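Local coordinates for bartonella effector protein (Bep) substrate of VirB T4SS (Bartonella rochalimae ATCC BAA-1498, PDB 4YK1) that is the BID domain of a type IV secretion effector that, as a whole protein, probably AMPylates target proteins on tyrosine and threonine through its Fic domain, at residues 59-73 with 110-124. Sequence-based numbering, arbitrary orientation.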
ATOM      1  N   ILE A  59      -2.600  -5.575  -1.459  1.00 28.86           N
ATOM      2  CA  ILE A  59      -1.631  -4.548  -1.846  1.00 31.57           C
ATOM      3  C   ILE A  59      -2.098  -3.839  -3.125  1.00 29.03           C
ATOM      4  O   ILE A  59      -2.010  -2.604  -3.245  1.00 29.05           O
ATOM      5  CB  ILE A  59      -0.232  -5.166  -2.021  1.00 32.35           C
ATOM      6  CG1 ILE A  59       0.277  -5.680  -0.672  1.00 36.50           C
ATOM      7  CG2 ILE A  59       0.742  -4.155  -2.624  1.00 32.40           C
ATOM      8  CD1 ILE A  59       0.465  -4.556   0.356  1.00 37.56           C
ATOM      9  N   SER A  60      -2.589  -4.623  -4.083  1.00 30.44           N
ATOM     10  CA  SER A  60      -3.129  -4.049  -5.321  1.00 32.12           C
ATOM     11  C   SER A  60      -4.278  -3.086  -5.048  1.00 36.04           C
ATOM     12  O   SER A  60      -4.358  -2.029  -5.662  1.00 37.15           O
ATOM     13  CB  SER A  60      -3.601  -5.148  -6.267  1.00 42.26           C
ATOM     14  OG  SER A  60      -2.548  -6.051  -6.517  1.00 51.95           O
ATOM     15  N   HIS A  61      -5.161  -3.445  -4.119  1.00 34.52           N
ATOM     16  CA  HIS A  61      -6.291  -2.578  -3.789  1.00 40.74           C
ATOM     17  C   HIS A  61      -5.842  -1.329  -3.029  1.00 38.39           C
ATOM     18  O   HIS A  61      -6.377  -0.242  -3.230  1.00 38.93           O
ATOM     19  CB  HIS A  61      -7.326  -3.338  -2.969  1.00 44.33           C
ATOM     20  N   ILE A  62      -4.866  -1.484  -2.145  1.00 31.92           N
ATOM     21  CA  ILE A  62      -4.341  -0.343  -1.412  1.00 28.16           C
ATOM     22  C   ILE A  62      -3.640   0.625  -2.371  1.00 36.05           C
ATOM     23  O   ILE A  62      -3.759   1.843  -2.229  1.00 37.57           O
ATOM     24  CB  ILE A  62      -3.407  -0.803  -0.302  1.00 28.80           C
ATOM     25  CG1 ILE A  62      -4.220  -1.524   0.781  1.00 32.53           C
ATOM     26  CG2 ILE A  62      -2.661   0.367   0.300  1.00 30.37           C
ATOM     27  CD1 ILE A  62      -3.374  -2.376   1.687  1.00 25.12           C
ATOM     28  N   ASN A  63      -2.921   0.089  -3.354  1.00 30.60           N
ATOM     29  CA  ASN A  63      -2.251   0.952  -4.335  1.00 32.42           C
ATOM     30  C   ASN A  63      -3.279   1.797  -5.058  1.00 41.33           C
ATOM     31  O   ASN A  63      -3.001   2.937  -5.439  1.00 37.32           O
ATOM     32  CB  ASN A  63      -1.450   0.140  -5.350  1.00 31.72           C
ATOM     33  CG  ASN A  63      -0.167  -0.403  -4.772  1.00 35.63           C
ATOM     34  OD1 ASN A  63       0.261  -0.001  -3.682  1.00 32.44           O
ATOM     35  ND2 ASN A  63       0.469  -1.308  -5.501  1.00 31.99           N
ATOM     36  N   ALA A  64      -4.468   1.234  -5.259  1.00 35.51           N
ATOM     37  CA  ALA A  64      -5.526   1.974  -5.933  1.00 39.91           C
ATOM     38  C   ALA A  64      -6.324   2.821  -4.939  1.00 43.03           C
ATOM     39  O   ALA A  64      -6.853   3.869  -5.301  1.00 48.38           O
ATOM     40  CB  ALA A  64      -6.444   1.026  -6.690  1.00 41.51           C
ATOM     41  N   ASN A  65      -6.393   2.376  -3.688  1.00 37.67           N
ATOM     42  CA  ASN A  65      -7.201   3.050  -2.679  1.00 38.19           C
ATOM     43  C   ASN A  65      -6.590   2.900  -1.295  1.00 36.50           C
ATOM     44  O   ASN A  65      -6.948   1.996  -0.534  1.00 37.29           O
ATOM     45  CB  ASN A  65      -8.635   2.511  -2.681  1.00 53.18           C
ATOM     46  CG  ASN A  65      -9.507   3.171  -1.618  1.00 68.35           C
ATOM     47  OD1 ASN A  65      -9.191   4.260  -1.133  1.00 77.56           O
ATOM     48  ND2 ASN A  65     -10.609   2.516  -1.256  1.00 62.65           N
ATOM     49  N   PRO A  66      -5.679   3.818  -0.947  1.00 40.71           N
ATOM     50  CA  PRO A  66      -4.896   3.772   0.292  1.00 38.78           C
ATOM     51  C   PRO A  66      -5.759   3.682   1.540  1.00 38.42           C
ATOM     52  O   PRO A  66      -5.320   3.103   2.535  1.00 35.82           O
ATOM     53  CB  PRO A  66      -4.122   5.094   0.268  1.00 47.71           C
ATOM     54  CG  PRO A  66      -4.110   5.516  -1.147  1.00 42.75           C
ATOM     55  CD  PRO A  66      -5.373   5.009  -1.756  1.00 44.38           C
ATOM     56  N   LYS A  67      -6.973   4.225   1.483  1.00 44.84           N
ATOM     57  CA  LYS A  67      -7.882   4.206   2.633  1.00 40.29           C
ATOM     58  C   LYS A  67      -8.153   2.804   3.144  1.00 43.08           C
ATOM     59  O   LYS A  67      -8.310   2.593   4.347  1.00 53.67           O
ATOM     60  CB  LYS A  67      -9.203   4.900   2.273  1.00 55.71           C
HETATM   61  N   MSE A  68      -8.189   1.838   2.228  0.62 40.35           N
HETATM   62  CA  MSE A  68      -8.407   0.433   2.585  0.62 38.31           C
HETATM   63  C   MSE A  68      -7.240  -0.157   3.376  0.62 36.77           C
HETATM   64  O   MSE A  68      -7.356  -1.229   3.983  0.62 30.85           O
HETATM   65  CB  MSE A  68      -8.655  -0.403   1.323  0.62 46.68           C
HETATM   66  CG  MSE A  68     -10.115  -0.799   1.115  0.62 61.32           C
HETATM   67 SE   MSE A  68     -10.533  -1.353  -0.719  0.62 98.43          SE
HETATM   68  CE  MSE A  68     -12.115  -0.261  -1.035  0.62 99.94           C
ATOM     69  N   GLY A  69      -6.110   0.539   3.373  1.00 35.33           N
ATOM     70  CA  GLY A  69      -4.957   0.092   4.143  1.00 32.39           C
ATOM     71  C   GLY A  69      -5.163   0.297   5.639  1.00 29.94           C
ATOM     72  O   GLY A  69      -4.745  -0.532   6.448  1.00 30.99           O
ATOM     73  N   ARG A  70      -5.790   1.411   6.004  1.00 27.84           N
ATOM     74  CA  ARG A  70      -6.102   1.696   7.410  0.53 27.68           C
ATOM     75  C   ARG A  70      -7.027   0.624   7.956  1.00 27.77           C
ATOM     76  O   ARG A  70      -6.802   0.086   9.030  1.00 29.20           O
ATOM     77  CB  ARG A  70      -6.766   3.067   7.598  0.53 31.00           C
ATOM     78  CG  ARG A  70      -7.285   3.264   9.037  0.53 33.90           C
ATOM     79  CD  ARG A  70      -8.078   4.555   9.253  0.53 43.66           C
ATOM     80  NE  ARG A  70      -7.243   5.749   9.154  0.53 49.03           N
ATOM     81  CZ  ARG A  70      -6.479   6.217  10.138  0.53 45.02           C
ATOM     82  NH1 ARG A  70      -5.754   7.310   9.943  0.53 29.72           N
ATOM     83  NH2 ARG A  70      -6.428   5.588  11.310  0.53 41.09           N
ATOM     84  N   GLU A  71      -8.070   0.312   7.197  1.00 27.18           N
ATOM     85  CA  GLU A  71      -9.051  -0.709   7.567  1.00 29.97           C
ATOM     86  C   GLU A  71      -8.421  -2.095   7.685  1.00 29.31           C
ATOM     87  O   GLU A  71      -8.658  -2.816   8.672  1.00 25.05           O
ATOM     88  CB  GLU A  71     -10.192  -0.709   6.541  1.00 33.19           C
ATOM     89  CG  GLU A  71     -11.082  -1.936   6.513  1.00 46.54           C
ATOM     90  CD  GLU A  71     -12.157  -1.844   5.411  1.00 62.97           C
ATOM     91  OE1 GLU A  71     -12.081  -2.623   4.428  1.00 59.71           O
ATOM     92  OE2 GLU A  71     -13.072  -0.990   5.534  1.00 49.78           O
ATOM     93  N   LEU A  72      -7.611  -2.482   6.701  1.00 22.72           N
ATOM     94  CA  LEU A  72      -6.907  -3.760   6.789  1.00 26.26           C
ATOM     95  C   LEU A  72      -5.954  -3.799   7.981  1.00 26.57           C
ATOM     96  O   LEU A  72      -5.846  -4.826   8.651  1.00 22.65           O
ATOM     97  CB  LEU A  72      -6.122  -4.065   5.509  1.00 26.99           C
ATOM     98  CG  LEU A  72      -5.353  -5.403   5.512  1.00 31.68           C
ATOM     99  CD1 LEU A  72      -6.286  -6.643   5.660  1.00 22.35           C
ATOM    100  CD2 LEU A  72      -4.533  -5.544   4.242  1.00 31.06           C
ATOM    101  N   SER A  73      -5.239  -2.710   8.256  1.00 18.12           N
ATOM    102  CA  SER A  73      -4.335  -2.731   9.407  0.66 23.33           C
ATOM    103  C   SER A  73      -5.128  -2.990  10.693  1.00 25.35           C
ATOM    104  O   SER A  73      -4.664  -3.720  11.576  1.00 21.85           O
ATOM    105  CB  SER A  73      -3.542  -1.430   9.529  0.66 22.02           C
ATOM    106  OG  SER A  73      -4.334  -0.393  10.090  0.66 22.95           O
ATOM    107  N   SER A 110       0.635  -5.364  10.858  1.00 21.93           N
ATOM    108  CA  SER A 110      -0.463  -4.402  10.860  1.00 21.70           C
ATOM    109  C   SER A 110       0.081  -2.990  10.760  1.00 25.12           C
ATOM    110  O   SER A 110      -0.385  -2.186   9.955  1.00 23.61           O
ATOM    111  CB  SER A 110      -1.319  -4.538  12.127  1.00 22.49           C
ATOM    112  OG  SER A 110      -2.187  -3.417  12.267  1.00 23.67           O
ATOM    113  N   ASN A 111       1.083  -2.692  11.581  1.00 22.15           N
ATOM    114  CA  ASN A 111       1.725  -1.376  11.553  1.00 22.74           C
ATOM    115  C   ASN A 111       2.335  -1.060  10.174  1.00 25.68           C
ATOM    116  O   ASN A 111       2.196   0.053   9.649  1.00 24.25           O
ATOM    117  CB  ASN A 111       2.791  -1.327  12.641  1.00 28.66           C
ATOM    118  CG  ASN A 111       3.324   0.072  12.877  1.00 37.01           C
ATOM    119  OD1 ASN A 111       4.528   0.300  12.844  1.00 44.43           O
ATOM    120  ND2 ASN A 111       2.432   1.005  13.119  1.00 25.49           N
ATOM    121  N   GLU A 112       2.989  -2.053   9.574  1.00 25.66           N
ATOM    122  CA  GLU A 112       3.649  -1.849   8.276  1.00 26.03           C
ATOM    123  C   GLU A 112       2.628  -1.597   7.163  1.00 27.00           C
ATOM    124  O   GLU A 112       2.845  -0.759   6.297  1.00 28.13           O
ATOM    125  CB  GLU A 112       4.532  -3.054   7.927  1.00 27.21           C
ATOM    126  CG  GLU A 112       5.457  -2.820   6.744  1.00 35.24           C
ATOM    127  CD  GLU A 112       6.454  -1.693   6.988  1.00 46.38           C
ATOM    128  OE1 GLU A 112       6.912  -1.517   8.147  1.00 39.23           O
ATOM    129  OE2 GLU A 112       6.767  -0.975   6.013  1.00 48.33           O
ATOM    130  N   ILE A 113       1.510  -2.312   7.194  1.00 24.24           N
ATOM    131  CA  ILE A 113       0.405  -2.058   6.259  1.00 21.57           C
ATOM    132  C   ILE A 113      -0.110  -0.617   6.411  1.00 26.44           C
ATOM    133  O   ILE A 113      -0.372   0.063   5.420  1.00 24.10           O
ATOM    134  CB  ILE A 113      -0.745  -3.051   6.473  1.00 26.96           C
ATOM    135  CG1 ILE A 113      -0.327  -4.476   6.042  1.00 29.68           C
ATOM    136  CG2 ILE A 113      -1.997  -2.602   5.699  1.00 22.79           C
ATOM    137  CD1 ILE A 113      -0.100  -4.607   4.553  1.00 33.53           C
ATOM    138  N   PHE A 114      -0.283  -0.159   7.649  1.00 22.34           N
ATOM    139  CA  PHE A 114      -0.723   1.220   7.867  1.00 23.12           C
ATOM    140  C   PHE A 114       0.292   2.194   7.264  1.00 24.06           C
ATOM    141  O   PHE A 114      -0.074   3.154   6.582  1.00 25.55           O
ATOM    142  CB  PHE A 114      -0.910   1.534   9.353  1.00 24.03           C
ATOM    143  CG  PHE A 114      -1.461   2.909   9.589  1.00 25.30           C
ATOM    144  CD1 PHE A 114      -2.829   3.130   9.570  1.00 26.40           C
ATOM    145  CD2 PHE A 114      -0.606   3.996   9.775  1.00 26.14           C
ATOM    146  CE1 PHE A 114      -3.344   4.405   9.760  1.00 33.61           C
ATOM    147  CE2 PHE A 114      -1.113   5.279   9.952  1.00 30.44           C
ATOM    148  CZ  PHE A 114      -2.482   5.485   9.948  1.00 34.36           C
ATOM    149  N   ASN A 115       1.570   1.958   7.527  1.00 23.19           N
ATOM    150  CA  ASN A 115       2.603   2.864   7.010  1.00 30.89           C
ATOM    151  C   ASN A 115       2.702   2.817   5.486  1.00 27.38           C
ATOM    152  O   ASN A 115       2.920   3.842   4.835  1.00 27.57           O
ATOM    153  CB  ASN A 115       3.959   2.540   7.636  1.00 29.41           C
ATOM    154  CG  ASN A 115       4.002   2.885   9.103  1.00 29.01           C
ATOM    155  OD1 ASN A 115       3.147   3.623   9.596  1.00 27.95           O
ATOM    156  ND2 ASN A 115       5.000   2.373   9.808  1.00 29.69           N
ATOM    157  N   TYR A 116       2.550   1.620   4.924  1.00 25.80           N
ATOM    158  CA  TYR A 116       2.542   1.436   3.480  1.00 24.41           C
ATOM    159  C   TYR A 116       1.430   2.273   2.846  1.00 30.73           C
ATOM    160  O   TYR A 116       1.647   2.956   1.841  1.00 28.82           O
ATOM    161  CB  TYR A 116       2.371  -0.049   3.124  1.00 21.97           C
ATOM    162  CG  TYR A 116       2.370  -0.333   1.630  1.00 34.42           C
ATOM    163  CD1 TYR A 116       1.204  -0.203   0.876  1.00 30.51           C
ATOM    164  CD2 TYR A 116       3.538  -0.736   0.973  1.00 28.76           C
ATOM    165  CE1 TYR A 116       1.195  -0.462  -0.485  1.00 26.65           C
ATOM    166  CE2 TYR A 116       3.537  -1.000  -0.399  1.00 30.18           C
ATOM    167  CZ  TYR A 116       2.364  -0.846  -1.117  1.00 28.68           C
ATOM    168  OH  TYR A 116       2.335  -1.102  -2.464  1.00 32.96           O
ATOM    169  N   ALA A 117       0.235   2.211   3.424  1.00 24.10           N
ATOM    170  CA  ALA A 117      -0.903   2.942   2.870  1.00 24.73           C
ATOM    171  C   ALA A 117      -0.680   4.447   2.925  1.00 27.92           C
ATOM    172  O   ALA A 117      -1.115   5.165   2.034  1.00 29.56           O
ATOM    173  CB  ALA A 117      -2.194   2.582   3.604  1.00 25.83           C
ATOM    174  N   ASP A 118      -0.031   4.928   3.986  1.00 25.81           N
ATOM    175  CA  ASP A 118       0.290   6.361   4.090  1.00 30.79           C
ATOM    176  C   ASP A 118       1.239   6.792   2.970  1.00 28.08           C
ATOM    177  O   ASP A 118       1.100   7.882   2.410  1.00 29.83           O
ATOM    178  CB  ASP A 118       0.914   6.682   5.448  1.00 27.88           C
ATOM    179  CG  ASP A 118       1.351   8.143   5.569  1.00 41.90           C
ATOM    180  OD1 ASP A 118       0.514   8.962   5.988  1.00 31.10           O
ATOM    181  OD2 ASP A 118       2.523   8.469   5.251  1.00 44.41           O
ATOM    182  N   LYS A 119       2.218   5.944   2.660  1.00 28.25           N
ATOM    183  CA  LYS A 119       3.172   6.249   1.594  1.00 27.56           C
ATOM    184  C   LYS A 119       2.448   6.313   0.258  1.00 32.26           C
ATOM    185  O   LYS A 119       2.666   7.234  -0.528  1.00 31.37           O
ATOM    186  CB  LYS A 119       4.301   5.208   1.521  1.00 37.23           C
ATOM    187  CG  LYS A 119       5.238   5.176   2.728  1.00 47.61           C
ATOM    188  CD  LYS A 119       6.252   4.021   2.623  1.00 55.09           C
ATOM    189  CE  LYS A 119       7.008   3.781   3.936  1.00 60.15           C
ATOM    190  NZ  LYS A 119       6.493   2.566   4.663  1.00 60.48           N
ATOM    191  N   VAL A 120       1.595   5.324  -0.006  1.00 27.19           N
ATOM    192  CA  VAL A 120       0.818   5.307  -1.239  1.00 26.81           C
ATOM    193  C   VAL A 120      -0.003   6.591  -1.387  1.00 35.38           C
ATOM    194  O   VAL A 120      -0.029   7.203  -2.449  1.00 34.17           O
ATOM    195  CB  VAL A 120      -0.103   4.089  -1.301  1.00 33.47           C
ATOM    196  CG1 VAL A 120      -1.071   4.237  -2.468  1.00 33.88           C
ATOM    197  CG2 VAL A 120       0.725   2.813  -1.453  1.00 35.41           C
ATOM    198  N   SER A 121      -0.682   6.977  -0.312  1.00 29.41           N
ATOM    199  CA  SER A 121      -1.508   8.170  -0.291  1.00 32.06           C
ATOM    200  C   SER A 121      -0.720   9.423  -0.677  1.00 32.13           C
ATOM    201  O   SER A 121      -1.178  10.232  -1.482  1.00 34.94           O
ATOM    202  CB  SER A 121      -2.120   8.350   1.097  1.00 36.51           C
ATOM    203  OG  SER A 121      -3.050   9.413   1.078  1.00 52.49           O
ATOM    204  N   ASN A 122       0.473   9.572  -0.115  1.00 31.33           N
ATOM    205  CA  ASN A 122       1.321  10.712  -0.446  1.00 34.93           C
ATOM    206  C   ASN A 122       1.809  10.680  -1.893  1.00 38.37           C
ATOM    207  O   ASN A 122       1.887  11.716  -2.534  1.00 33.88           O
ATOM    208  CB  ASN A 122       2.515  10.769   0.499  1.00 35.99           C
ATOM    209  CG  ASN A 122       2.114  11.186   1.891  1.00 39.96           C
ATOM    210  OD1 ASN A 122       1.215  12.003   2.062  1.00 46.97           O
ATOM    211  ND2 ASN A 122       2.755  10.612   2.890  1.00 43.37           N
ATOM    212  N   ILE A 123       2.152   9.498  -2.394  1.00 30.55           N
ATOM    213  CA  ILE A 123       2.619   9.355  -3.772  1.00 35.07           C
ATOM    214  C   ILE A 123       1.518   9.764  -4.739  1.00 33.93           C
ATOM    215  O   ILE A 123       1.746  10.529  -5.685  1.00 34.08           O
ATOM    216  CB  ILE A 123       3.075   7.916  -4.061  1.00 40.06           C
ATOM    217  CG1 ILE A 123       4.349   7.599  -3.286  1.00 41.26           C
ATOM    218  CG2 ILE A 123       3.347   7.733  -5.545  1.00 39.72           C
ATOM    219  CD1 ILE A 123       4.775   6.173  -3.409  1.00 39.80           C
ATOM    220  N   ARG A 124       0.321   9.247  -4.497  1.00 26.15           N
ATOM    221  CA  ARG A 124      -0.834   9.567  -5.325  1.00 33.69           C
ATOM    222  C   ARG A 124      -1.132  11.068  -5.322  1.00 38.64           C
ATOM    223  O   ARG A 124      -1.472  11.633  -6.361  1.00 36.05           O
ATOM    224  CB  ARG A 124      -2.061   8.766  -4.862  1.00 34.38           C
ATOM    225  CG  ARG A 124      -1.867   7.235  -5.023  1.00 38.24           C
ATOM    226  CD  ARG A 124      -3.169   6.461  -4.889  1.00 41.38           C
ATOM    227  NE  ARG A 124      -4.140   6.869  -5.899  1.00 42.78           N
ATOM    228  CZ  ARG A 124      -4.403   6.204  -7.021  1.00 47.16           C
ATOM    229  NH1 ARG A 124      -3.786   5.056  -7.310  1.00 38.61           N
ATOM    230  NH2 ARG A 124      -5.300   6.695  -7.859  1.00 41.37           N
TER
HETATM  231  O   HOH W   1       3.441  -2.114  -4.810  1.00 39.70           O
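I113 is a knob in a hole formed by G69, L72 and S73 of helix 67-73 and I62 of the preceding helix. Its CG2 branch does most of the touching, 3.5 Å from G69 O and close to L72 CD2. A117 packs one turn further on, its CB 3.8 Å from G69 CA. G69 has no side chain here, and the axes of 67-73 and 110-124 come within 8.0 Å. I62 CG2 touches both A117 CB and the edge of the Y116 ring, while I59 CD1 lies over one face of that ring. P66 sets its CG 3.6 Å from V120 CG1, with S121 beside it.

The contact belongs to the four-helix bundle of the BID domain. Segment 67-73 runs antiparallel to 110-124, part of the long helix 97-140, whereas 59-64 crosses 110-124 at -38°; the chain turns between 59-64 and 67-73 at N65 and P66.

Polar groups close the margins. Y116, its CG anti to the backbone N (chi1 -179°), carries its hydroxyl across to N63. Y116 OH donates to N63 OD1 at 2.6 Å, on a lone pair, with amide and ring nearly coplanar. A water accepts from N63 ND2 and donates to Y116 OH, so N63 holds the phenol directly through OD1 and, by way of the water, through ND2.

At one end R124 NH1 gives a bent bond to N63 O, 2.9 Å long, and the guanidinium face covers A64 O. R124 NH2 also pairs with E21 of helix 21-30. At the other end S110 OG donates to S73 O, from above the carbonyl plane. On the outer flank, in one of the two conformers of R70, F114 turns its ring edge to the R70 guanidinium, F114 CE1 lying over one face, 3.6 Å from R70 CZ.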